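Local structure of ethylbenzene dehydrogenase alpha-subunit (Aromatoleum aromaticum, 2IVF) at residues Val193-Gly196 and Ser197-Gly201; Tyr603-Leu606 and Ser607-Pro610; Thr637-Ser640 and Ser641-Tyr645. The protein is the molybdenum-carrying subunit of an enzyme of the molybdopterin oxidoreductase family, holding molybdenum, two guanine-dinucleotide pterin cofactors and an iron/sulfur cluster. One frame throughout, in Å; residues are numbered along the deposited sequence.

Interaction 1: Val193-Gly196 and Ser197-Gly201. With MD1 (phosphoric acid 4-(2-amino-4-oxo-3,4,5,6,-tetrahydro-pteridin-6-yl)-2-hydroxy-3,4-dimercapto-but-3-en-yl ester guanylate ester), chain N.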
loop_
_atom_site.group_PDB
_atom_site.type_symbol
_atom_site.label_atom_id
_atom_site.label_comp_id
_atom_site.label_asym_id
_atom_site.label_seq_id
_atom_site.Cartn_x
_atom_site.Cartn_y
_atom_site.Cartn_z
ATOM N N VAL A 193 13.780 2.353 -10.373
ATOM C CA VAL A 193 13.501 3.682 -10.848
ATOM C C VAL A 193 12.901 4.524 -9.718
ATOM O O VAL A 193 12.459 5.649 -9.949
ATOM C CB VAL A 193 12.604 3.638 -12.119
ATOM C CG1 VAL A 193 12.491 5.025 -12.801
ATOM C CG2 VAL A 193 13.172 2.602 -13.089
ATOM N N HIS A 194 12.923 4.008 -8.494
ATOM C CA HIS A 194 12.178 4.665 -7.422
ATOM C C HIS A 194 12.665 6.078 -7.181
ATOM O O HIS A 194 11.908 6.913 -6.716
ATOM C CB HIS A 194 12.317 3.944 -6.103
ATOM C CG HIS A 194 12.139 2.474 -6.196
ATOM N ND1 HIS A 194 10.983 1.895 -6.672
ATOM C CD2 HIS A 194 12.970 1.462 -5.870
ATOM C CE1 HIS A 194 11.118 0.580 -6.641
ATOM N NE2 HIS A 194 12.309 0.288 -6.140
ATOM N N ALA A 195 13.962 6.296 -7.386
ATOM C CA ALA A 195 14.616 7.580 -7.122
ATOM C C ALA A 195 14.261 8.550 -8.226
ATOM O O ALA A 195 14.585 9.724 -8.132
ATOM C CB ALA A 195 16.138 7.396 -7.072
ATOM N N GLY A 196 13.659 8.026 -9.294
ATOM C CA GLY A 196 13.283 8.828 -10.445
ATOM C C GLY A 196 13.938 8.329 -11.721
ATOM O O GLY A 196 15.016 7.769 -11.691
ATOM N N SER A 197 13.233 8.530 -12.822
ATOM C CA SER A 197 13.726 8.230 -14.166
ATOM C C SER A 197 15.055 8.900 -14.418
ATOM O O SER A 197 15.916 8.318 -15.080
ATOM C CB SER A 197 12.678 8.654 -15.226
ATOM O OG SER A 197 12.439 10.030 -15.178
ATOM N N ILE A 198 15.243 10.099 -13.864
ATOM C CA ILE A 198 16.452 10.853 -14.080
ATOM C C ILE A 198 17.567 10.235 -13.244
ATOM O O ILE A 198 18.658 10.064 -13.717
ATOM C CB ILE A 198 16.263 12.345 -13.723
ATOM C CG1 ILE A 198 15.177 13.018 -14.593
ATOM C CG2 ILE A 198 17.587 13.125 -13.844
ATOM C CD1 ILE A 198 14.691 14.366 -14.056
ATOM N N ALA A 199 17.257 9.844 -12.015
ATOM C CA ALA A 199 18.226 9.098 -11.192
ATOM C C ALA A 199 18.609 7.760 -11.831
ATOM O O ALA A 199 19.752 7.374 -11.811
ATOM C CB ALA A 199 17.621 8.863 -9.817
ATOM N N TRP A 200 17.641 7.055 -12.417
ATOM C CA TRP A 200 17.931 5.791 -13.131
ATOM C C TRP A 200 18.845 6.075 -14.340
ATOM O O TRP A 200 19.920 5.438 -14.526
ATOM C CB TRP A 200 16.634 5.055 -13.559
ATOM C CG TRP A 200 16.989 3.683 -14.020
ATOM C CD1 TRP A 200 17.044 2.549 -13.268
ATOM C CD2 TRP A 200 17.503 3.332 -15.306
ATOM N NE1 TRP A 200 17.480 1.497 -14.029
ATOM C CE2 TRP A 200 17.769 1.950 -15.283
ATOM C CE3 TRP A 200 17.660 4.029 -16.500
ATOM C CZ2 TRP A 200 18.244 1.257 -16.390
ATOM C CZ3 TRP A 200 18.205 3.327 -17.621
ATOM C CH2 TRP A 200 18.462 1.960 -17.533
ATOM N N GLY A 201 18.416 7.028 -15.160
ATOM C CA GLY A 201 19.265 7.565 -16.215
ATOM C C GLY A 201 20.661 7.906 -15.763
ATOM O O GLY A 201 21.630 7.491 -16.375
HETATM P PB MD1 N . 14.081 -2.541 -4.191
HETATM O O3B MD1 N . 13.177 -1.803 -3.123
HETATM O O1B MD1 N . 14.066 -1.709 -5.423
HETATM O O2B MD1 N . 15.330 -3.083 -3.610
HETATM O O3A MD1 N . 13.201 -3.825 -4.495
HETATM C C10 MD1 N . 12.199 -3.860 -5.534
HETATM C C11 MD1 N . 11.508 -5.199 -5.332
HETATM O O11 MD1 N . 10.613 -4.959 -4.193
HETATM C C12 MD1 N . 10.668 -5.541 -6.533
HETATM S S12 MD1 N . 10.235 -4.365 -7.698
HETATM C C13 MD1 N . 10.154 -6.801 -6.706
HETATM S S13 MD1 N . 9.164 -7.203 -8.012
HETATM C C14 MD1 N . 10.448 -7.917 -5.777
HETATM N N15 MD1 N . 9.366 -8.538 -5.092
HETATM C C16 MD1 N . 9.583 -9.486 -4.126
HETATM C C15 MD1 N . 8.474 -10.123 -3.601
HETATM O O14 MD1 N . 7.309 -9.854 -3.999
HETATM N N17 MD1 N . 8.741 -10.991 -2.592
HETATM C C17 MD1 N . 10.045 -11.268 -2.181
HETATM N N16 MD1 N . 10.186 -12.154 -1.205
HETATM N N18 MD1 N . 11.101 -10.663 -2.749
HETATM C C20 MD1 N . 10.881 -9.792 -3.710
HETATM N N8 MD1 N . 11.947 -9.216 -4.325
HETATM C C7 MD1 N . 11.863 -8.194 -5.333
HETATM P PA MD1 N . 13.500 -1.062 -1.731
HETATM O O1A MD1 N . 12.367 -0.109 -1.532
HETATM O O2A MD1 N . 13.698 -2.105 -0.698
HETATM O "O5'" MD1 N . 14.855 -0.278 -1.940
HETATM C "C5'" MD1 N . 14.796 0.869 -2.780
HETATM C "C4'" MD1 N . 15.425 2.014 -2.099
HETATM O "O4'" MD1 N . 15.149 3.110 -2.963
HETATM C "C1'" MD1 N . 15.091 4.240 -2.092
HETATM N N9 MD1 N . 14.425 5.416 -2.669
HETATM C C4 MD1 N . 15.082 6.484 -3.095
HETATM N N3 MD1 N . 16.415 6.722 -3.127
HETATM C C2 MD1 N . 16.878 7.873 -3.616
HETATM N N2 MD1 N . 18.215 8.115 -3.667
HETATM N N1 MD1 N . 15.961 8.831 -4.002
HETATM C C6 MD1 N . 14.598 8.656 -3.994
HETATM O O6 MD1 N . 13.872 9.550 -4.428
HETATM C C5 MD1 N . 14.127 7.420 -3.526
HETATM N N7 MD1 N . 12.925 6.885 -3.339
HETATM C C8 MD1 N . 13.122 5.666 -2.829
HETATM C "C2'" MD1 N . 14.302 3.753 -0.880
HETATM O "O2'" MD1 N . 14.564 4.511 0.326
HETATM C "C3'" MD1 N . 14.693 2.272 -0.776
HETATM O "O3'" MD1 N . 15.588 2.021 0.339
#
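The carbonyl O of G196 takes the backbone N-H of W200 at 2.8 Å, the first full turn bond of helix 197-210. The N-H comes in nearly straight (160°) and lies in the carbonyl plane. G196 is the N-cap residue, and its positive phi of 121° would press a CB against the preceding carbonyl oxygen, so glycine suits the place. A type I beta turn from V193 to G196 leads into the helix, closed by the bond from G196 N to V193 O. From this turn the methyl of A195 reaches that of A199 on the helix, CB to CB at 3.4 Å, tighter than usual. V193 reaches the same helix with both branches: CG1, anti to the backbone N (chi1 -170°), rests on the backbone N of S197, while CG2 lies 3.9 Å from CD1 of the W200 indole, which it meets obliquely.

The loop between strand 186-188 and helix 197-210 supplies H194 and A195 to the MD1 pocket, in the molybdopterin oxidoreductase family region. H194 turns away from the helix and donates its NE2 N-H to the phosphate oxygen O1B of MD1 at 2.8 Å, with O1B at the ring edge and in its plane. On the other ring nitrogen, ND1 is paired with the backbone N of I85, which leaves the imidazole held at both ends. A195 packs against one face of the guanine, its CA 3.3 Å from C6 of MD1 and its CB 3.4 Å from N1. At the helix start, E660 takes both the hydroxyl of S197 and the backbone N-H of I198.

Interaction 2: Tyr603-Leu606 and Ser607-Pro610. With MD1 (phosphoric acid 4-(2-amino-4-oxo-3,4,5,6,-tetrahydro-pteridin-6-yl)-2-hydroxy-3,4-dimercapto-but-3-en-yl ester guanylate ester), chain N.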
loop_
_atom_site.group_PDB
_atom_site.type_symbol
_atom_site.label_atom_id
_atom_site.label_comp_id
_atom_site.label_asym_id
_atom_site.label_seq_id
_atom_site.Cartn_x
_atom_site.Cartn_y
_atom_site.Cartn_z
ATOM N N TYR A 603 30.639 -1.003 -5.091
ATOM C CA TYR A 603 29.279 -1.444 -5.190
ATOM C C TYR A 603 28.427 -0.278 -4.880
ATOM O O TYR A 603 28.549 0.287 -3.818
ATOM C CB TYR A 603 29.041 -2.570 -4.200
ATOM C CG TYR A 603 27.669 -3.141 -4.238
ATOM C CD1 TYR A 603 26.632 -2.569 -3.477
ATOM C CD2 TYR A 603 27.382 -4.264 -5.009
ATOM C CE1 TYR A 603 25.379 -3.116 -3.492
ATOM C CE2 TYR A 603 26.132 -4.820 -5.009
ATOM C CZ TYR A 603 25.140 -4.249 -4.262
ATOM O OH TYR A 603 23.884 -4.797 -4.286
ATOM N N MET A 604 27.581 0.096 -5.835
ATOM C CA MET A 604 26.741 1.261 -5.705
ATOM C C MET A 604 25.299 0.849 -5.452
ATOM O O MET A 604 24.717 0.087 -6.218
ATOM C CB MET A 604 26.819 2.081 -6.984
ATOM C CG MET A 604 25.916 3.248 -7.037
ATOM S SD MET A 604 26.374 4.240 -8.441
ATOM C CE MET A 604 25.029 5.411 -8.517
ATOM N N LEU A 605 24.745 1.362 -4.358
ATOM C CA LEU A 605 23.330 1.173 -4.000
ATOM C C LEU A 605 22.565 2.404 -4.449
ATOM O O LEU A 605 22.838 3.523 -3.988
ATOM C CB LEU A 605 23.179 0.993 -2.492
ATOM C CG LEU A 605 23.713 -0.279 -1.849
ATOM C CD1 LEU A 605 23.986 -0.050 -0.361
ATOM C CD2 LEU A 605 22.680 -1.381 -2.055
ATOM N N LEU A 606 21.635 2.207 -5.375
ATOM C CA LEU A 606 20.778 3.258 -5.889
ATOM C C LEU A 606 19.457 2.591 -6.228
ATOM O O LEU A 606 19.435 1.624 -7.018
ATOM C CB LEU A 606 21.377 3.885 -7.138
ATOM C CG LEU A 606 20.437 4.830 -7.904
ATOM C CD1 LEU A 606 20.071 6.100 -7.077
ATOM C CD2 LEU A 606 21.128 5.187 -9.250
ATOM N N SER A 607 18.392 3.032 -5.579
ATOM C CA SER A 607 17.061 2.437 -5.763
ATOM C C SER A 607 17.109 0.889 -5.714
ATOM O O SER A 607 16.470 0.175 -6.508
ATOM C CB SER A 607 16.411 2.947 -7.047
ATOM O OG SER A 607 16.471 4.367 -7.081
ATOM N N GLN A 608 17.829 0.396 -4.713
ATOM C CA GLN A 608 17.993 -1.020 -4.549
ATOM C C GLN A 608 18.412 -1.306 -3.120
ATOM O O GLN A 608 19.156 -0.533 -2.513
ATOM C CB GLN A 608 19.044 -1.518 -5.529
ATOM C CG GLN A 608 19.048 -3.022 -5.712
ATOM C CD GLN A 608 20.207 -3.764 -5.057
ATOM O OE1 GLN A 608 20.024 -4.936 -4.675
ATOM N NE2 GLN A 608 21.418 -3.114 -4.936
ATOM N N ASN A 609 17.958 -2.449 -2.601
ATOM C CA ASN A 609 18.092 -2.769 -1.172
ATOM C C ASN A 609 18.311 -4.276 -1.081
ATOM O O ASN A 609 17.391 -4.987 -0.809
ATOM C CB ASN A 609 16.766 -2.307 -0.515
ATOM C CG ASN A 609 16.740 -2.390 1.005
ATOM O OD1 ASN A 609 17.751 -2.594 1.668
ATOM N ND2 ASN A 609 15.565 -2.213 1.562
ATOM N N PRO A 610 19.526 -4.769 -1.386
ATOM C CA PRO A 610 19.743 -6.221 -1.545
ATOM C C PRO A 610 19.454 -7.035 -0.304
ATOM O O PRO A 610 19.093 -8.208 -0.400
ATOM C CB PRO A 610 21.237 -6.339 -1.923
ATOM C CG PRO A 610 21.884 -5.083 -1.488
ATOM C CD PRO A 610 20.773 -4.011 -1.591
HETATM P PB MD1 N . 14.081 -2.541 -4.191
HETATM O O3B MD1 N . 13.177 -1.803 -3.123
HETATM O O1B MD1 N . 14.066 -1.709 -5.423
HETATM O O2B MD1 N . 15.330 -3.083 -3.610
HETATM O O3A MD1 N . 13.201 -3.825 -4.495
HETATM C C10 MD1 N . 12.199 -3.860 -5.534
HETATM C C11 MD1 N . 11.508 -5.199 -5.332
HETATM O O11 MD1 N . 10.613 -4.959 -4.193
HETATM C C12 MD1 N . 10.668 -5.541 -6.533
HETATM S S12 MD1 N . 10.235 -4.365 -7.698
HETATM C C13 MD1 N . 10.154 -6.801 -6.706
HETATM S S13 MD1 N . 9.164 -7.203 -8.012
HETATM C C14 MD1 N . 10.448 -7.917 -5.777
HETATM N N15 MD1 N . 9.366 -8.538 -5.092
HETATM C C16 MD1 N . 9.583 -9.486 -4.126
HETATM C C15 MD1 N . 8.474 -10.123 -3.601
HETATM O O14 MD1 N . 7.309 -9.854 -3.999
HETATM N N17 MD1 N . 8.741 -10.991 -2.592
HETATM C C17 MD1 N . 10.045 -11.268 -2.181
HETATM N N16 MD1 N . 10.186 -12.154 -1.205
HETATM N N18 MD1 N . 11.101 -10.663 -2.749
HETATM C C20 MD1 N . 10.881 -9.792 -3.710
HETATM N N8 MD1 N . 11.947 -9.216 -4.325
HETATM C C7 MD1 N . 11.863 -8.194 -5.333
HETATM P PA MD1 N . 13.500 -1.062 -1.731
HETATM O O1A MD1 N . 12.367 -0.109 -1.532
HETATM O O2A MD1 N . 13.698 -2.105 -0.698
HETATM O "O5'" MD1 N . 14.855 -0.278 -1.940
HETATM C "C5'" MD1 N . 14.796 0.869 -2.780
HETATM C "C4'" MD1 N . 15.425 2.014 -2.099
HETATM O "O4'" MD1 N . 15.149 3.110 -2.963
HETATM C "C1'" MD1 N . 15.091 4.240 -2.092
HETATM N N9 MD1 N . 14.425 5.416 -2.669
HETATM C C4 MD1 N . 15.082 6.484 -3.095
HETATM N N3 MD1 N . 16.415 6.722 -3.127
HETATM C C2 MD1 N . 16.878 7.873 -3.616
HETATM N N2 MD1 N . 18.215 8.115 -3.667
HETATM N N1 MD1 N . 15.961 8.831 -4.002
HETATM C C6 MD1 N . 14.598 8.656 -3.994
HETATM O O6 MD1 N . 13.872 9.550 -4.428
HETATM C C5 MD1 N . 14.127 7.420 -3.526
HETATM N N7 MD1 N . 12.925 6.885 -3.339
HETATM C C8 MD1 N . 13.122 5.666 -2.829
HETATM C "C2'" MD1 N . 14.302 3.753 -0.880
HETATM O "O2'" MD1 N . 14.564 4.511 0.326
HETATM C "C3'" MD1 N . 14.693 2.272 -0.776
HETATM O "O3'" MD1 N . 15.588 2.021 0.339
HETATM O O HOH W 1 22.145 -0.688 -6.503
#
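The C-terminal end of strand 602-606 runs into a phosphate-binding loop of the MD1 pocket, and Y603 and Q608 join the two. NE2 of Q608 donates to the phenol oxygen OH of Y603 at 3.1 Å and 162°, with that oxygen close to the amide plane; ring and amide planes stand 65° apart. The Q608 chain bends at chi2 (-106°), and its amide comes back alongside the strand to the Y603 hydroxyl. A water takes a second N-H from NE2 at 3.0 Å, accepts from L606 N and donates to M604 O, tying the amide to the strand backbone. The same phenol oxygen is also bonded to D189, and OE1 of Q608 to K614. Beside them CD2 of L605 presses on CD of P610 at 3.3 Å, closer than usual, while CG of P610 sits 3.5 Å from the OH of Y603.

N609 carries the loop to the cofactor: its ND2 gives a bond of 2.9 Å to O2A of MD1, and its backbone N makes a weak one to O2B. S607, in a left-handed backbone conformation, turns the chain out of the strand.

Strand 602-606 lies between parallel strands 186-188 and 631-636 of the mixed sheet, and P610, opening helix 610-613, packs with Y603 against F621 of helix 617-625.

Interaction 3: Thr637-Ser640 and Ser641-Tyr645. With MD1 (phosphoric acid 4-(2-amino-4-oxo-3,4,5,6,-tetrahydro-pteridin-6-yl)-2-hydroxy-3,4-dimercapto-but-3-en-yl ester guanylate ester), chain N.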
loop_
_atom_site.group_PDB
_atom_site.type_symbol
_atom_site.label_atom_id
_atom_site.label_comp_id
_atom_site.label_asym_id
_atom_site.label_seq_id
_atom_site.Cartn_x
_atom_site.Cartn_y
_atom_site.Cartn_z
ATOM N N THR A 637 17.627 8.353 0.170
ATOM C CA THR A 637 16.816 9.285 0.912
ATOM C C THR A 637 16.564 8.767 2.309
ATOM O O THR A 637 16.212 9.528 3.213
ATOM C CB THR A 637 15.449 9.449 0.248
ATOM O OG1 THR A 637 14.882 8.154 0.058
ATOM C CG2 THR A 637 15.605 10.145 -1.103
ATOM N N ARG A 638 16.764 7.468 2.484
ATOM C CA ARG A 638 16.260 6.767 3.623
ATOM C C ARG A 638 17.333 5.769 4.123
ATOM O O ARG A 638 18.147 5.253 3.339
ATOM C CB ARG A 638 14.975 6.072 3.154
ATOM C CG ARG A 638 14.202 5.246 4.124
ATOM C CD ARG A 638 13.120 4.425 3.377
ATOM N NE ARG A 638 13.763 3.277 2.764
ATOM C CZ ARG A 638 13.937 2.100 3.360
ATOM N NH1 ARG A 638 13.495 1.867 4.597
ATOM N NH2 ARG A 638 14.590 1.170 2.727
ATOM N N MET A 639 17.360 5.536 5.432
ATOM C CA MET A 639 18.309 4.580 5.994
ATOM C C MET A 639 17.754 3.167 5.829
ATOM O O MET A 639 17.089 2.608 6.718
ATOM C CB MET A 639 18.685 4.885 7.432
ATOM C CG MET A 639 19.751 3.955 7.930
ATOM S SD MET A 639 21.328 4.153 7.071
ATOM C CE MET A 639 21.982 5.644 7.788
ATOM N N SER A 640 17.984 2.624 4.635
ATOM C CA SER A 640 17.568 1.259 4.314
ATOM C C SER A 640 18.421 0.278 5.066
ATOM O O SER A 640 19.485 0.617 5.541
ATOM C CB SER A 640 17.701 0.993 2.804
ATOM O OG SER A 640 19.044 0.921 2.410
ATOM N N SER A 641 17.939 -0.955 5.160
ATOM C CA SER A 641 18.696 -1.994 5.792
ATOM C C SER A 641 20.017 -2.194 5.087
ATOM O O SER A 641 21.043 -2.447 5.748
ATOM C CB SER A 641 17.890 -3.299 5.832
ATOM O OG SER A 641 17.622 -3.753 4.543
ATOM N N SER A 642 20.031 -2.057 3.754
ATOM C CA SER A 642 21.301 -2.234 3.011
ATOM C C SER A 642 22.285 -1.077 3.192
ATOM O O SER A 642 23.504 -1.301 3.244
ATOM C CB SER A 642 21.067 -2.524 1.513
ATOM O OG SER A 642 20.151 -3.600 1.363
ATOM N N ALA A 643 21.762 0.145 3.255
ATOM C CA ALA A 643 22.558 1.341 3.536
ATOM C C ALA A 643 23.259 1.255 4.877
ATOM O O ALA A 643 24.326 1.828 5.060
ATOM C CB ALA A 643 21.664 2.634 3.464
ATOM N N MET A 644 22.661 0.534 5.827
ATOM C CA MET A 644 23.294 0.311 7.123
ATOM C C MET A 644 24.620 -0.411 7.015
ATOM O O MET A 644 25.436 -0.344 7.923
ATOM C CB MET A 644 22.328 -0.389 8.075
ATOM C CG MET A 644 21.229 0.580 8.556
ATOM S SD MET A 644 21.904 1.865 9.625
ATOM C CE MET A 644 22.398 0.937 11.097
ATOM N N TYR A 645 24.844 -1.110 5.906
ATOM C CA TYR A 645 26.099 -1.806 5.687
ATOM C C TYR A 645 27.052 -1.062 4.779
ATOM O O TYR A 645 28.146 -1.542 4.501
ATOM C CB TYR A 645 25.838 -3.175 5.065
ATOM C CG TYR A 645 25.153 -4.104 5.987
ATOM C CD1 TYR A 645 23.785 -4.075 6.091
ATOM C CD2 TYR A 645 25.869 -5.002 6.796
ATOM C CE1 TYR A 645 23.129 -4.909 6.942
ATOM C CE2 TYR A 645 25.185 -5.866 7.660
ATOM C CZ TYR A 645 23.798 -5.791 7.696
ATOM O OH TYR A 645 23.023 -6.599 8.522
HETATM P PB MD1 N . 14.081 -2.541 -4.191
HETATM O O3B MD1 N . 13.177 -1.803 -3.123
HETATM O O1B MD1 N . 14.066 -1.709 -5.423
HETATM O O2B MD1 N . 15.330 -3.083 -3.610
HETATM O O3A MD1 N . 13.201 -3.825 -4.495
HETATM C C10 MD1 N . 12.199 -3.860 -5.534
HETATM C C11 MD1 N . 11.508 -5.199 -5.332
HETATM O O11 MD1 N . 10.613 -4.959 -4.193
HETATM C C12 MD1 N . 10.668 -5.541 -6.533
HETATM S S12 MD1 N . 10.235 -4.365 -7.698
HETATM C C13 MD1 N . 10.154 -6.801 -6.706
HETATM S S13 MD1 N . 9.164 -7.203 -8.012
HETATM C C14 MD1 N . 10.448 -7.917 -5.777
HETATM N N15 MD1 N . 9.366 -8.538 -5.092
HETATM C C16 MD1 N . 9.583 -9.486 -4.126
HETATM C C15 MD1 N . 8.474 -10.123 -3.601
HETATM O O14 MD1 N . 7.309 -9.854 -3.999
HETATM N N17 MD1 N . 8.741 -10.991 -2.592
HETATM C C17 MD1 N . 10.045 -11.268 -2.181
HETATM N N16 MD1 N . 10.186 -12.154 -1.205
HETATM N N18 MD1 N . 11.101 -10.663 -2.749
HETATM C C20 MD1 N . 10.881 -9.792 -3.710
HETATM N N8 MD1 N . 11.947 -9.216 -4.325
HETATM C C7 MD1 N . 11.863 -8.194 -5.333
HETATM P PA MD1 N . 13.500 -1.062 -1.731
HETATM O O1A MD1 N . 12.367 -0.109 -1.532
HETATM O O2A MD1 N . 13.698 -2.105 -0.698
HETATM O "O5'" MD1 N . 14.855 -0.278 -1.940
HETATM C "C5'" MD1 N . 14.796 0.869 -2.780
HETATM C "C4'" MD1 N . 15.425 2.014 -2.099
HETATM O "O4'" MD1 N . 15.149 3.110 -2.963
HETATM C "C1'" MD1 N . 15.091 4.240 -2.092
HETATM N N9 MD1 N . 14.425 5.416 -2.669
HETATM C C4 MD1 N . 15.082 6.484 -3.095
HETATM N N3 MD1 N . 16.415 6.722 -3.127
HETATM C C2 MD1 N . 16.878 7.873 -3.616
HETATM N N2 MD1 N . 18.215 8.115 -3.667
HETATM N N1 MD1 N . 15.961 8.831 -4.002
HETATM C C6 MD1 N . 14.598 8.656 -3.994
HETATM O O6 MD1 N . 13.872 9.550 -4.428
HETATM C C5 MD1 N . 14.127 7.420 -3.526
HETATM N N7 MD1 N . 12.925 6.885 -3.339
HETATM C C8 MD1 N . 13.122 5.666 -2.829
HETATM C "C2'" MD1 N . 14.302 3.753 -0.880
HETATM O "O2'" MD1 N . 14.564 4.511 0.326
HETATM C "C3'" MD1 N . 14.693 2.272 -0.776
HETATM O "O3'" MD1 N . 15.588 2.021 0.339
#
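With OG of S640 placed between its backbone N and carbonyl carbon (chi1 70°), the hydroxyl comes to the backbone N-H of A643, three residues on, and accepts it at 3.0 Å. The carbonyl O of S640 takes the N-H of M644 at 3.2 Å, the donor tilted 23° from the carbonyl plane, so one serine, in an ST motif, holds the start of the short 3-10 segment 643-645 at two points. M639, centre of an inverse gamma turn, and M644 cross at about a right angle: CG of M639 touches SD of M644 at 3.4 Å, and SD of M639 touches the A643 methyl.

R638 serves the cofactor. Its chain is extended until chi3 (79°), where it bends to lay the guanidinium edge along the MD1 ribose: NE donates to O2' at 2.8 Å, and NH2 to O3' at 2.7 Å. A salt bridge from NH2 to D922 and a bond from NH1 to T860 fix the group's rotation.

The loop links strand 631-636 to strand 648-651, with M639 and M644 against W158 of strand 158-160; M639 also packs on F103, and M644 on V102, of the beta-subunit.

Overall arrangement
Interactions 1, 2 and 3 follow one another along the chain, each in or beside a loop leaving a strand of the same mixed sheet: 186-188, 602-606 and 631-636, adjacent and parallel there. The loops gather on MD1, one touching guanine and phosphate, the next both phosphates, the third the ribose and guanine. Interaction 2 sits between the others, its centre 12 Å from interaction 1 and 9 Å from interaction 3. S607 OG probably bonds to A195 N, and N609 OD1 to the hydroxyls of S641 and S642. Interactions 1 and 3, centres 18 Å apart, do not touch; the cofactor spans them.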